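Local coordinates for protein acetone carboxylase alpha subunit (Xanthobacter autotrophicus Py2, PDB 5M45) that forms the alpha subunit of a multi-subunit carboxylase, belongs to the hydantoinase B/oxoprolinase family and binds a manganese ion, at residues 428-441 with 453-467. Residues are numbered along the deposited sequence; the frame is centred on the assembly and turned at random.
Sequences VNAGNANTSNWLQG and VNSFECAANGTGATA
Gly441 pairs with Val453 and Gln440 with Asn454 at the base of an antiparallel beta hairpin, and from there 428-441 and 453-467 run on side by side in nearly opposite directions, largely as irregular chain. Val453 N donates to Gly441 O (2.9 Å) and Ser455 N to Leu439 O; near the far end Ala430 N bonds to Ala465 O (3.0 Å). Beside the Leu439-Ser455 bond a water ties Leu439 N to the carbonyls of Asn437 and Ser455. Where the backbones part, another water links Ala433 N to Gly462 O. An Asx turn, Gly431 N to Asn429 OD1, shapes the chain opposite Gly464, whose CA lies 3.6 Å from Asn429 OD1.

Trp438 is gripped from two directions. Cys458 SG, placed between its own backbone N and carbonyl carbon (chi1 53°), sits over one face of the indole, 3.1 Å from the centroid of the Trp438 six-membered ring, an unusually short approach that marks tight packing. The edge of that ring points into the face of Phe456 in a T-shaped stack, planes at 74°, with Trp438 CZ3 3.7 Å from Phe456 CE1. Further along, Asn461 packs its CB on Ala433 CB (3.8 Å) and turns its ND2 back to Cys458 O, beside Thr435. Gln440 and Asn454 lie side by side with amide planes 70° apart; Asn454 OD1 is held by Ser186 N.

The contact is wholly buried. Phe456 reaches close to the manganese ion, while Glu457 forms salt bridges with Arg502 and Arg524. Helix 401-422 packs against Asn429, Asn432 and Thr435, and strand 532-535 flanks 440-442 on the side away from 450-454, continuing the antiparallel sheet.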
ATOM      1  N   VAL A 428      -1.397 -39.973 -20.838  1.00 13.47           N
ATOM      2  CA  VAL A 428      -0.051 -39.680 -20.346  1.00 13.51           C
ATOM      3  C   VAL A 428       0.390 -38.256 -20.788  1.00 13.44           C
ATOM      4  O   VAL A 428       0.114 -37.838 -21.919  1.00 13.54           O
ATOM      5  CB  VAL A 428       0.958 -40.750 -20.835  1.00 13.54           C
ATOM      6  CG1 VAL A 428       2.402 -40.322 -20.626  1.00 13.47           C
ATOM      7  CG2 VAL A 428       0.655 -42.096 -20.177  1.00 13.75           C
ATOM      8  N   ASN A 429       1.056 -37.532 -19.876  1.00 13.40           N
ATOM      9  CA  ASN A 429       1.628 -36.214 -20.186  1.00 13.26           C
ATOM     10  C   ASN A 429       2.812 -36.011 -19.249  1.00 13.18           C
ATOM     11  O   ASN A 429       2.664 -36.120 -18.008  1.00 13.07           O
ATOM     12  CB  ASN A 429       0.556 -35.145 -20.021  1.00 13.23           C
ATOM     13  CG  ASN A 429       0.999 -33.757 -20.478  1.00 13.20           C
ATOM     14  OD1 ASN A 429       1.972 -33.202 -19.975  1.00 12.88           O
ATOM     15  ND2 ASN A 429       0.239 -33.166 -21.412  1.00 13.31           N
ATOM     16  N   ALA A 430       3.997 -35.775 -19.823  1.00 12.90           N
ATOM     17  CA  ALA A 430       5.222 -35.664 -19.040  1.00 12.74           C
ATOM     18  C   ALA A 430       5.271 -34.427 -18.124  1.00 12.54           C
ATOM     19  O   ALA A 430       6.128 -34.363 -17.260  1.00 12.56           O
ATOM     20  CB  ALA A 430       6.427 -35.682 -19.962  1.00 12.75           C
ATOM     21  N   GLY A 431       4.372 -33.451 -18.333  1.00 12.46           N
ATOM     22  CA  GLY A 431       4.210 -32.319 -17.421  1.00 12.29           C
ATOM     23  C   GLY A 431       4.152 -30.950 -18.088  1.00 12.27           C
ATOM     24  O   GLY A 431       4.351 -30.804 -19.297  1.00 12.37           O
ATOM     25  N   ASN A 432       3.849 -29.933 -17.283  1.00 12.23           N
ATOM     26  CA  ASN A 432       3.751 -28.555 -17.768  1.00 12.04           C
ATOM     27  C   ASN A 432       5.107 -27.840 -17.824  1.00 11.99           C
ATOM     28  O   ASN A 432       6.006 -28.081 -16.982  1.00 12.04           O
ATOM     29  CB  ASN A 432       2.719 -27.741 -16.961  1.00 11.90           C
ATOM     30  CG  ASN A 432       3.070 -27.632 -15.467  1.00 11.81           C
ATOM     31  OD1 ASN A 432       2.701 -28.496 -14.676  1.00 11.80           O
ATOM     32  ND2 ASN A 432       3.791 -26.562 -15.089  1.00 11.66           N
ATOM     33  N   ALA A 433       5.241 -26.955 -18.827  1.00 11.78           N
ATOM     34  CA  ALA A 433       6.362 -26.040 -18.933  1.00 11.50           C
ATOM     35  C   ALA A 433       6.407 -25.081 -17.765  1.00 11.28           C
ATOM     36  O   ALA A 433       5.374 -24.795 -17.147  1.00 11.12           O
ATOM     37  CB  ALA A 433       6.253 -25.234 -20.216  1.00 11.70           C
ATOM     38  N   ASN A 434       7.579 -24.549 -17.501  1.00 11.14           N
ATOM     39  CA  ASN A 434       7.685 -23.337 -16.697  1.00 11.10           C
ATOM     40  C   ASN A 434       7.055 -22.164 -17.494  1.00 11.03           C
ATOM     41  O   ASN A 434       7.418 -21.935 -18.668  1.00 11.08           O
ATOM     42  CB  ASN A 434       9.151 -23.032 -16.345  1.00 11.24           C
ATOM     43  CG  ASN A 434       9.284 -22.006 -15.236  1.00 11.25           C
ATOM     44  OD1 ASN A 434       9.116 -20.795 -15.456  1.00 11.43           O
ATOM     45  ND2 ASN A 434       9.599 -22.474 -14.034  1.00 11.31           N
ATOM     46  N   THR A 435       6.103 -21.464 -16.881  1.00 10.79           N
ATOM     47  CA  THR A 435       5.348 -20.404 -17.571  1.00 10.78           C
ATOM     48  C   THR A 435       6.101 -19.053 -17.452  1.00 10.93           C
ATOM     49  O   THR A 435       5.855 -18.268 -16.514  1.00 11.16           O
ATOM     50  CB  THR A 435       3.908 -20.296 -17.011  1.00 10.58           C
ATOM     51  OG1 THR A 435       3.934 -19.832 -15.650  1.00 10.30           O
ATOM     52  CG2 THR A 435       3.215 -21.590 -17.108  1.00 10.60           C
ATOM     53  N   SER A 436       7.045 -18.844 -18.360  1.00 10.94           N
ATOM     54  CA  SER A 436       7.939 -17.640 -18.378  1.00 10.94           C
ATOM     55  C   SER A 436       8.628 -17.606 -19.752  1.00 10.83           C
ATOM     56  O   SER A 436       8.475 -18.575 -20.509  1.00 10.78           O
ATOM     57  CB  SER A 436       8.950 -17.723 -17.225  1.00 10.93           C
ATOM     58  OG  SER A 436       9.909 -18.781 -17.414  1.00 11.12           O
ATOM     59  N   ASN A 437       9.366 -16.566 -20.157  1.00 10.67           N
ATOM     60  CA  ASN A 437       9.625 -15.265 -19.487  1.00 10.56           C
ATOM     61  C   ASN A 437       8.414 -14.340 -19.438  1.00 10.30           C
ATOM     62  O   ASN A 437       7.585 -14.384 -20.329  1.00 10.23           O
ATOM     63  CB  ASN A 437      10.718 -14.536 -20.276  1.00 10.64           C
ATOM     64  CG  ASN A 437      11.100 -13.175 -19.662  1.00 10.77           C
ATOM     65  OD1 ASN A 437      11.694 -13.108 -18.568  1.00 10.93           O
ATOM     66  ND2 ASN A 437      10.813 -12.101 -20.395  1.00 10.72           N
ATOM     67  N   TRP A 438       8.369 -13.480 -18.414  1.00 10.25           N
ATOM     68  CA  TRP A 438       7.420 -12.364 -18.301  1.00 10.19           C
ATOM     69  C   TRP A 438       8.100 -11.013 -18.630  1.00 10.46           C
ATOM     70  O   TRP A 438       8.891 -10.464 -17.818  1.00 10.63           O
ATOM     71  CB  TRP A 438       6.808 -12.331 -16.888  1.00 10.08           C
ATOM     72  CG  TRP A 438       6.011 -13.538 -16.535  1.00  9.78           C
ATOM     73  CD1 TRP A 438       6.471 -14.656 -15.859  1.00  9.67           C
ATOM     74  CD2 TRP A 438       4.625 -13.797 -16.829  1.00  9.70           C
ATOM     75  NE1 TRP A 438       5.471 -15.573 -15.720  1.00  9.53           N
ATOM     76  CE2 TRP A 438       4.331 -15.099 -16.323  1.00  9.63           C
ATOM     77  CE3 TRP A 438       3.629 -13.097 -17.505  1.00  9.76           C
ATOM     78  CZ2 TRP A 438       3.065 -15.687 -16.433  1.00  9.63           C
ATOM     79  CZ3 TRP A 438       2.332 -13.680 -17.622  1.00  9.76           C
ATOM     80  CH2 TRP A 438       2.068 -14.972 -17.057  1.00  9.67           C
ATOM     81  N   LEU A 439       7.829 -10.507 -19.838  1.00 10.59           N
ATOM     82  CA  LEU A 439       8.333  -9.211 -20.277  1.00 10.77           C
ATOM     83  C   LEU A 439       7.616  -8.113 -19.473  1.00 10.88           C
ATOM     84  O   LEU A 439       6.395  -8.041 -19.484  1.00 10.83           O
ATOM     85  CB  LEU A 439       8.123  -9.007 -21.796  1.00 10.86           C
ATOM     86  CG  LEU A 439       8.534  -7.674 -22.449  1.00 11.01           C
ATOM     87  CD1 LEU A 439       8.880  -7.839 -23.913  1.00 11.12           C
ATOM     88  CD2 LEU A 439       7.488  -6.548 -22.299  1.00 11.07           C
ATOM     89  N   GLN A 440       8.389  -7.302 -18.769  1.00 10.99           N
ATOM     90  CA  GLN A 440       7.829  -6.271 -17.850  1.00 11.26           C
ATOM     91  C   GLN A 440       8.634  -4.979 -17.915  1.00 11.40           C
ATOM     92  O   GLN A 440       9.778  -4.974 -18.361  1.00 11.47           O
ATOM     93  CB  GLN A 440       7.851  -6.785 -16.418  1.00 11.15           C
ATOM     94  CG  GLN A 440       6.922  -7.981 -16.188  1.00 11.14           C
ATOM     95  CD  GLN A 440       7.088  -8.579 -14.812  1.00 11.09           C
ATOM     96  OE1 GLN A 440       6.486  -8.116 -13.840  1.00 11.13           O
ATOM     97  NE2 GLN A 440       7.943  -9.594 -14.708  1.00 11.11           N
ATOM     98  N   GLY A 441       8.029  -3.899 -17.456  1.00 11.64           N
ATOM     99  CA  GLY A 441       8.632  -2.575 -17.444  1.00 11.82           C
ATOM    100  C   GLY A 441       7.641  -1.450 -17.259  1.00 11.99           C
ATOM    101  O   GLY A 441       6.436  -1.672 -17.225  1.00 12.07           O
ATOM    102  N   VAL A 453       3.934  -2.462 -18.370  1.00 12.08           N
ATOM    103  CA  VAL A 453       3.650  -3.581 -19.280  1.00 12.02           C
ATOM    104  C   VAL A 453       3.885  -4.940 -18.577  1.00 11.91           C
ATOM    105  O   VAL A 453       4.668  -5.035 -17.601  1.00 11.82           O
ATOM    106  CB  VAL A 453       4.445  -3.504 -20.603  1.00 12.06           C
ATOM    107  CG1 VAL A 453       4.148  -2.196 -21.312  1.00 12.27           C
ATOM    108  CG2 VAL A 453       5.962  -3.612 -20.415  1.00 12.09           C
ATOM    109  N   ASN A 454       3.176  -5.953 -19.071  1.00 11.77           N
ATOM    110  CA  ASN A 454       3.299  -7.315 -18.578  1.00 11.85           C
ATOM    111  C   ASN A 454       2.759  -8.259 -19.654  1.00 11.92           C
ATOM    112  O   ASN A 454       1.564  -8.547 -19.682  1.00 11.86           O
ATOM    113  CB  ASN A 454       2.548  -7.509 -17.259  1.00 11.80           C
ATOM    114  CG  ASN A 454       2.895  -8.843 -16.582  1.00 11.81           C
ATOM    115  OD1 ASN A 454       3.705  -8.890 -15.673  1.00 11.74           O
ATOM    116  ND2 ASN A 454       2.261  -9.932 -17.030  1.00 11.94           N
ATOM    117  N   SER A 455       3.639  -8.725 -20.545  1.00 12.06           N
ATOM    118  CA  SER A 455       3.206  -9.509 -21.691  1.00 12.24           C
ATOM    119  C   SER A 455       2.707 -10.893 -21.279  1.00 12.24           C
ATOM    120  O   SER A 455       3.410 -11.629 -20.509  1.00 12.20           O
ATOM    121  CB  SER A 455       4.351  -9.715 -22.697  1.00 12.47           C
ATOM    122  OG  SER A 455       3.911 -10.537 -23.754  1.00 12.48           O
ATOM    123  N   PHE A 456       1.547 -11.272 -21.833  1.00 12.25           N
ATOM    124  CA  PHE A 456       0.991 -12.632 -21.676  1.00 12.41           C
ATOM    125  C   PHE A 456       1.298 -13.555 -22.893  1.00 12.81           C
ATOM    126  O   PHE A 456       0.594 -14.543 -23.129  1.00 12.84           O
ATOM    127  CB  PHE A 456      -0.515 -12.585 -21.312  1.00 12.29           C
ATOM    128  CG  PHE A 456      -0.779 -12.635 -19.815  1.00 12.24           C
ATOM    129  CD1 PHE A 456      -0.499 -11.546 -19.007  1.00 12.21           C
ATOM    130  CD2 PHE A 456      -1.337 -13.776 -19.216  1.00 12.00           C
ATOM    131  CE1 PHE A 456      -0.728 -11.591 -17.643  1.00 12.09           C
ATOM    132  CE2 PHE A 456      -1.549 -13.828 -17.875  1.00 11.93           C
ATOM    133  CZ  PHE A 456      -1.271 -12.735 -17.071  1.00 12.03           C
ATOM    134  N   GLU A 457       2.415 -13.299 -23.581  1.00 13.09           N
ATOM    135  CA  GLU A 457       2.943 -14.252 -24.566  1.00 13.34           C
ATOM    136  C   GLU A 457       3.222 -15.604 -23.877  1.00 13.35           C
ATOM    137  O   GLU A 457       3.061 -16.613 -24.534  1.00 13.59           O
ATOM    138  CB  GLU A 457       4.211 -13.720 -25.292  1.00 13.43           C
ATOM    139  CG  GLU A 457       3.868 -12.716 -26.391  1.00 13.68           C
ATOM    140  CD  GLU A 457       5.029 -12.323 -27.294  1.00 13.87           C
ATOM    141  OE1 GLU A 457       6.213 -12.291 -26.869  1.00 13.73           O
ATOM    142  OE2 GLU A 457       4.722 -12.034 -28.485  1.00 14.45           O
ATOM    143  N   CYS A 458       3.564 -15.622 -22.570  1.00 13.22           N
ATOM    144  CA  CYS A 458       3.825 -16.875 -21.864  1.00 13.37           C
ATOM    145  C   CYS A 458       2.551 -17.536 -21.275  1.00 13.22           C
ATOM    146  O   CYS A 458       2.638 -18.387 -20.358  1.00 13.23           O
ATOM    147  CB  CYS A 458       4.939 -16.744 -20.812  1.00 13.71           C
ATOM    148  SG  CYS A 458       4.682 -15.376 -19.638  1.00 14.11           S
ATOM    149  N   ALA A 459       1.391 -17.168 -21.828  1.00 12.78           N
ATOM    150  CA  ALA A 459       0.225 -18.021 -21.858  1.00 12.56           C
ATOM    151  C   ALA A 459       0.340 -19.161 -22.860  1.00 12.57           C
ATOM    152  O   ALA A 459      -0.499 -20.085 -22.818  1.00 12.66           O
ATOM    153  CB  ALA A 459      -1.063 -17.195 -22.148  1.00 12.51           C
ATOM    154  N   ALA A 460       1.340 -19.100 -23.760  1.00 12.60           N
ATOM    155  CA  ALA A 460       1.458 -20.002 -24.914  1.00 12.46           C
ATOM    156  C   ALA A 460       2.834 -20.667 -24.931  1.00 12.52           C
ATOM    157  O   ALA A 460       3.695 -20.337 -25.743  1.00 12.39           O
ATOM    158  CB  ALA A 460       1.205 -19.214 -26.193  1.00 12.57           C
ATOM    159  N   ASN A 461       3.060 -21.563 -23.968  1.00 12.67           N
ATOM    160  CA  ASN A 461       4.300 -22.325 -23.847  1.00 12.90           C
ATOM    161  C   ASN A 461       4.112 -23.739 -24.416  1.00 12.79           C
ATOM    162  O   ASN A 461       2.986 -24.177 -24.651  1.00 12.74           O
ATOM    163  CB  ASN A 461       4.703 -22.462 -22.381  1.00 13.21           C
ATOM    164  CG  ASN A 461       4.646 -21.162 -21.625  1.00 13.70           C
ATOM    165  OD1 ASN A 461       5.514 -20.267 -21.797  1.00 14.47           O
ATOM    166  ND2 ASN A 461       3.590 -21.016 -20.774  1.00 13.84           N
ATOM    167  N   GLY A 462       5.206 -24.479 -24.554  1.00 12.65           N
ATOM    168  CA  GLY A 462       5.124 -25.876 -24.973  1.00 12.84           C
ATOM    169  C   GLY A 462       4.441 -26.759 -23.929  1.00 12.91           C
ATOM    170  O   GLY A 462       4.472 -26.451 -22.725  1.00 12.88           O
ATOM    171  N   THR A 463       3.808 -27.833 -24.386  1.00 12.97           N
ATOM    172  CA  THR A 463       3.198 -28.836 -23.485  1.00 12.97           C
ATOM    173  C   THR A 463       4.019 -30.136 -23.471  1.00 12.84           C
ATOM    174  O   THR A 463       4.793 -30.428 -24.397  1.00 12.64           O
ATOM    175  CB  THR A 463       1.723 -29.140 -23.816  1.00 13.10           C
ATOM    176  OG1 THR A 463       1.637 -29.900 -25.035  1.00 13.81           O
ATOM    177  CG2 THR A 463       0.917 -27.892 -23.952  1.00 13.23           C
ATOM    178  N   GLY A 464       3.867 -30.897 -22.382  1.00 12.67           N
ATOM    179  CA  GLY A 464       4.531 -32.182 -22.255  1.00 12.60           C
ATOM    180  C   GLY A 464       4.132 -33.192 -23.335  1.00 12.51           C
ATOM    181  O   GLY A 464       2.973 -33.256 -23.739  1.00 12.09           O
ATOM    182  N   ALA A 465       5.104 -33.978 -23.800  1.00 12.55           N
ATOM    183  CA  ALA A 465       4.841 -35.112 -24.702  1.00 12.77           C
ATOM    184  C   ALA A 465       3.975 -36.188 -24.043  1.00 12.96           C
ATOM    185  O   ALA A 465       3.961 -36.331 -22.801  1.00 12.91           O
ATOM    186  CB  ALA A 465       6.144 -35.734 -25.166  1.00 12.89           C
ATOM    187  N   THR A 466       3.267 -36.953 -24.872  1.00 13.25           N
ATOM    188  CA  THR A 466       2.466 -38.082 -24.376  1.00 13.48           C
ATOM    189  C   THR A 466       3.142 -39.422 -24.719  1.00 13.84           C
ATOM    190  O   THR A 466       4.221 -39.449 -25.339  1.00 13.94           O
ATOM    191  CB  THR A 466       0.979 -38.012 -24.872  1.00 13.52           C
ATOM    192  OG1 THR A 466       0.822 -38.636 -26.171  1.00 13.71           O
ATOM    193  CG2 THR A 466       0.490 -36.543 -24.911  1.00 13.45           C
ATOM    194  N   ALA A 467       2.519 -40.533 -24.309  1.00 14.01           N
ATOM    195  CA  ALA A 467       3.019 -41.855 -24.641  1.00 14.46           C
ATOM    196  C   ALA A 467       2.709 -42.275 -26.100  1.00 15.18           C
ATOM    197  O   ALA A 467       3.177 -43.308 -26.549  1.00 15.03           O
ATOM    198  CB  ALA A 467       2.487 -42.886 -23.682  1.00 14.61           C
TER
HETATM  199  O   HOH W   1       2.893 -26.223 -20.551  1.00 14.68           O
HETATM  200  O   HOH W   2       5.914 -12.463 -21.525  1.00 14.33           O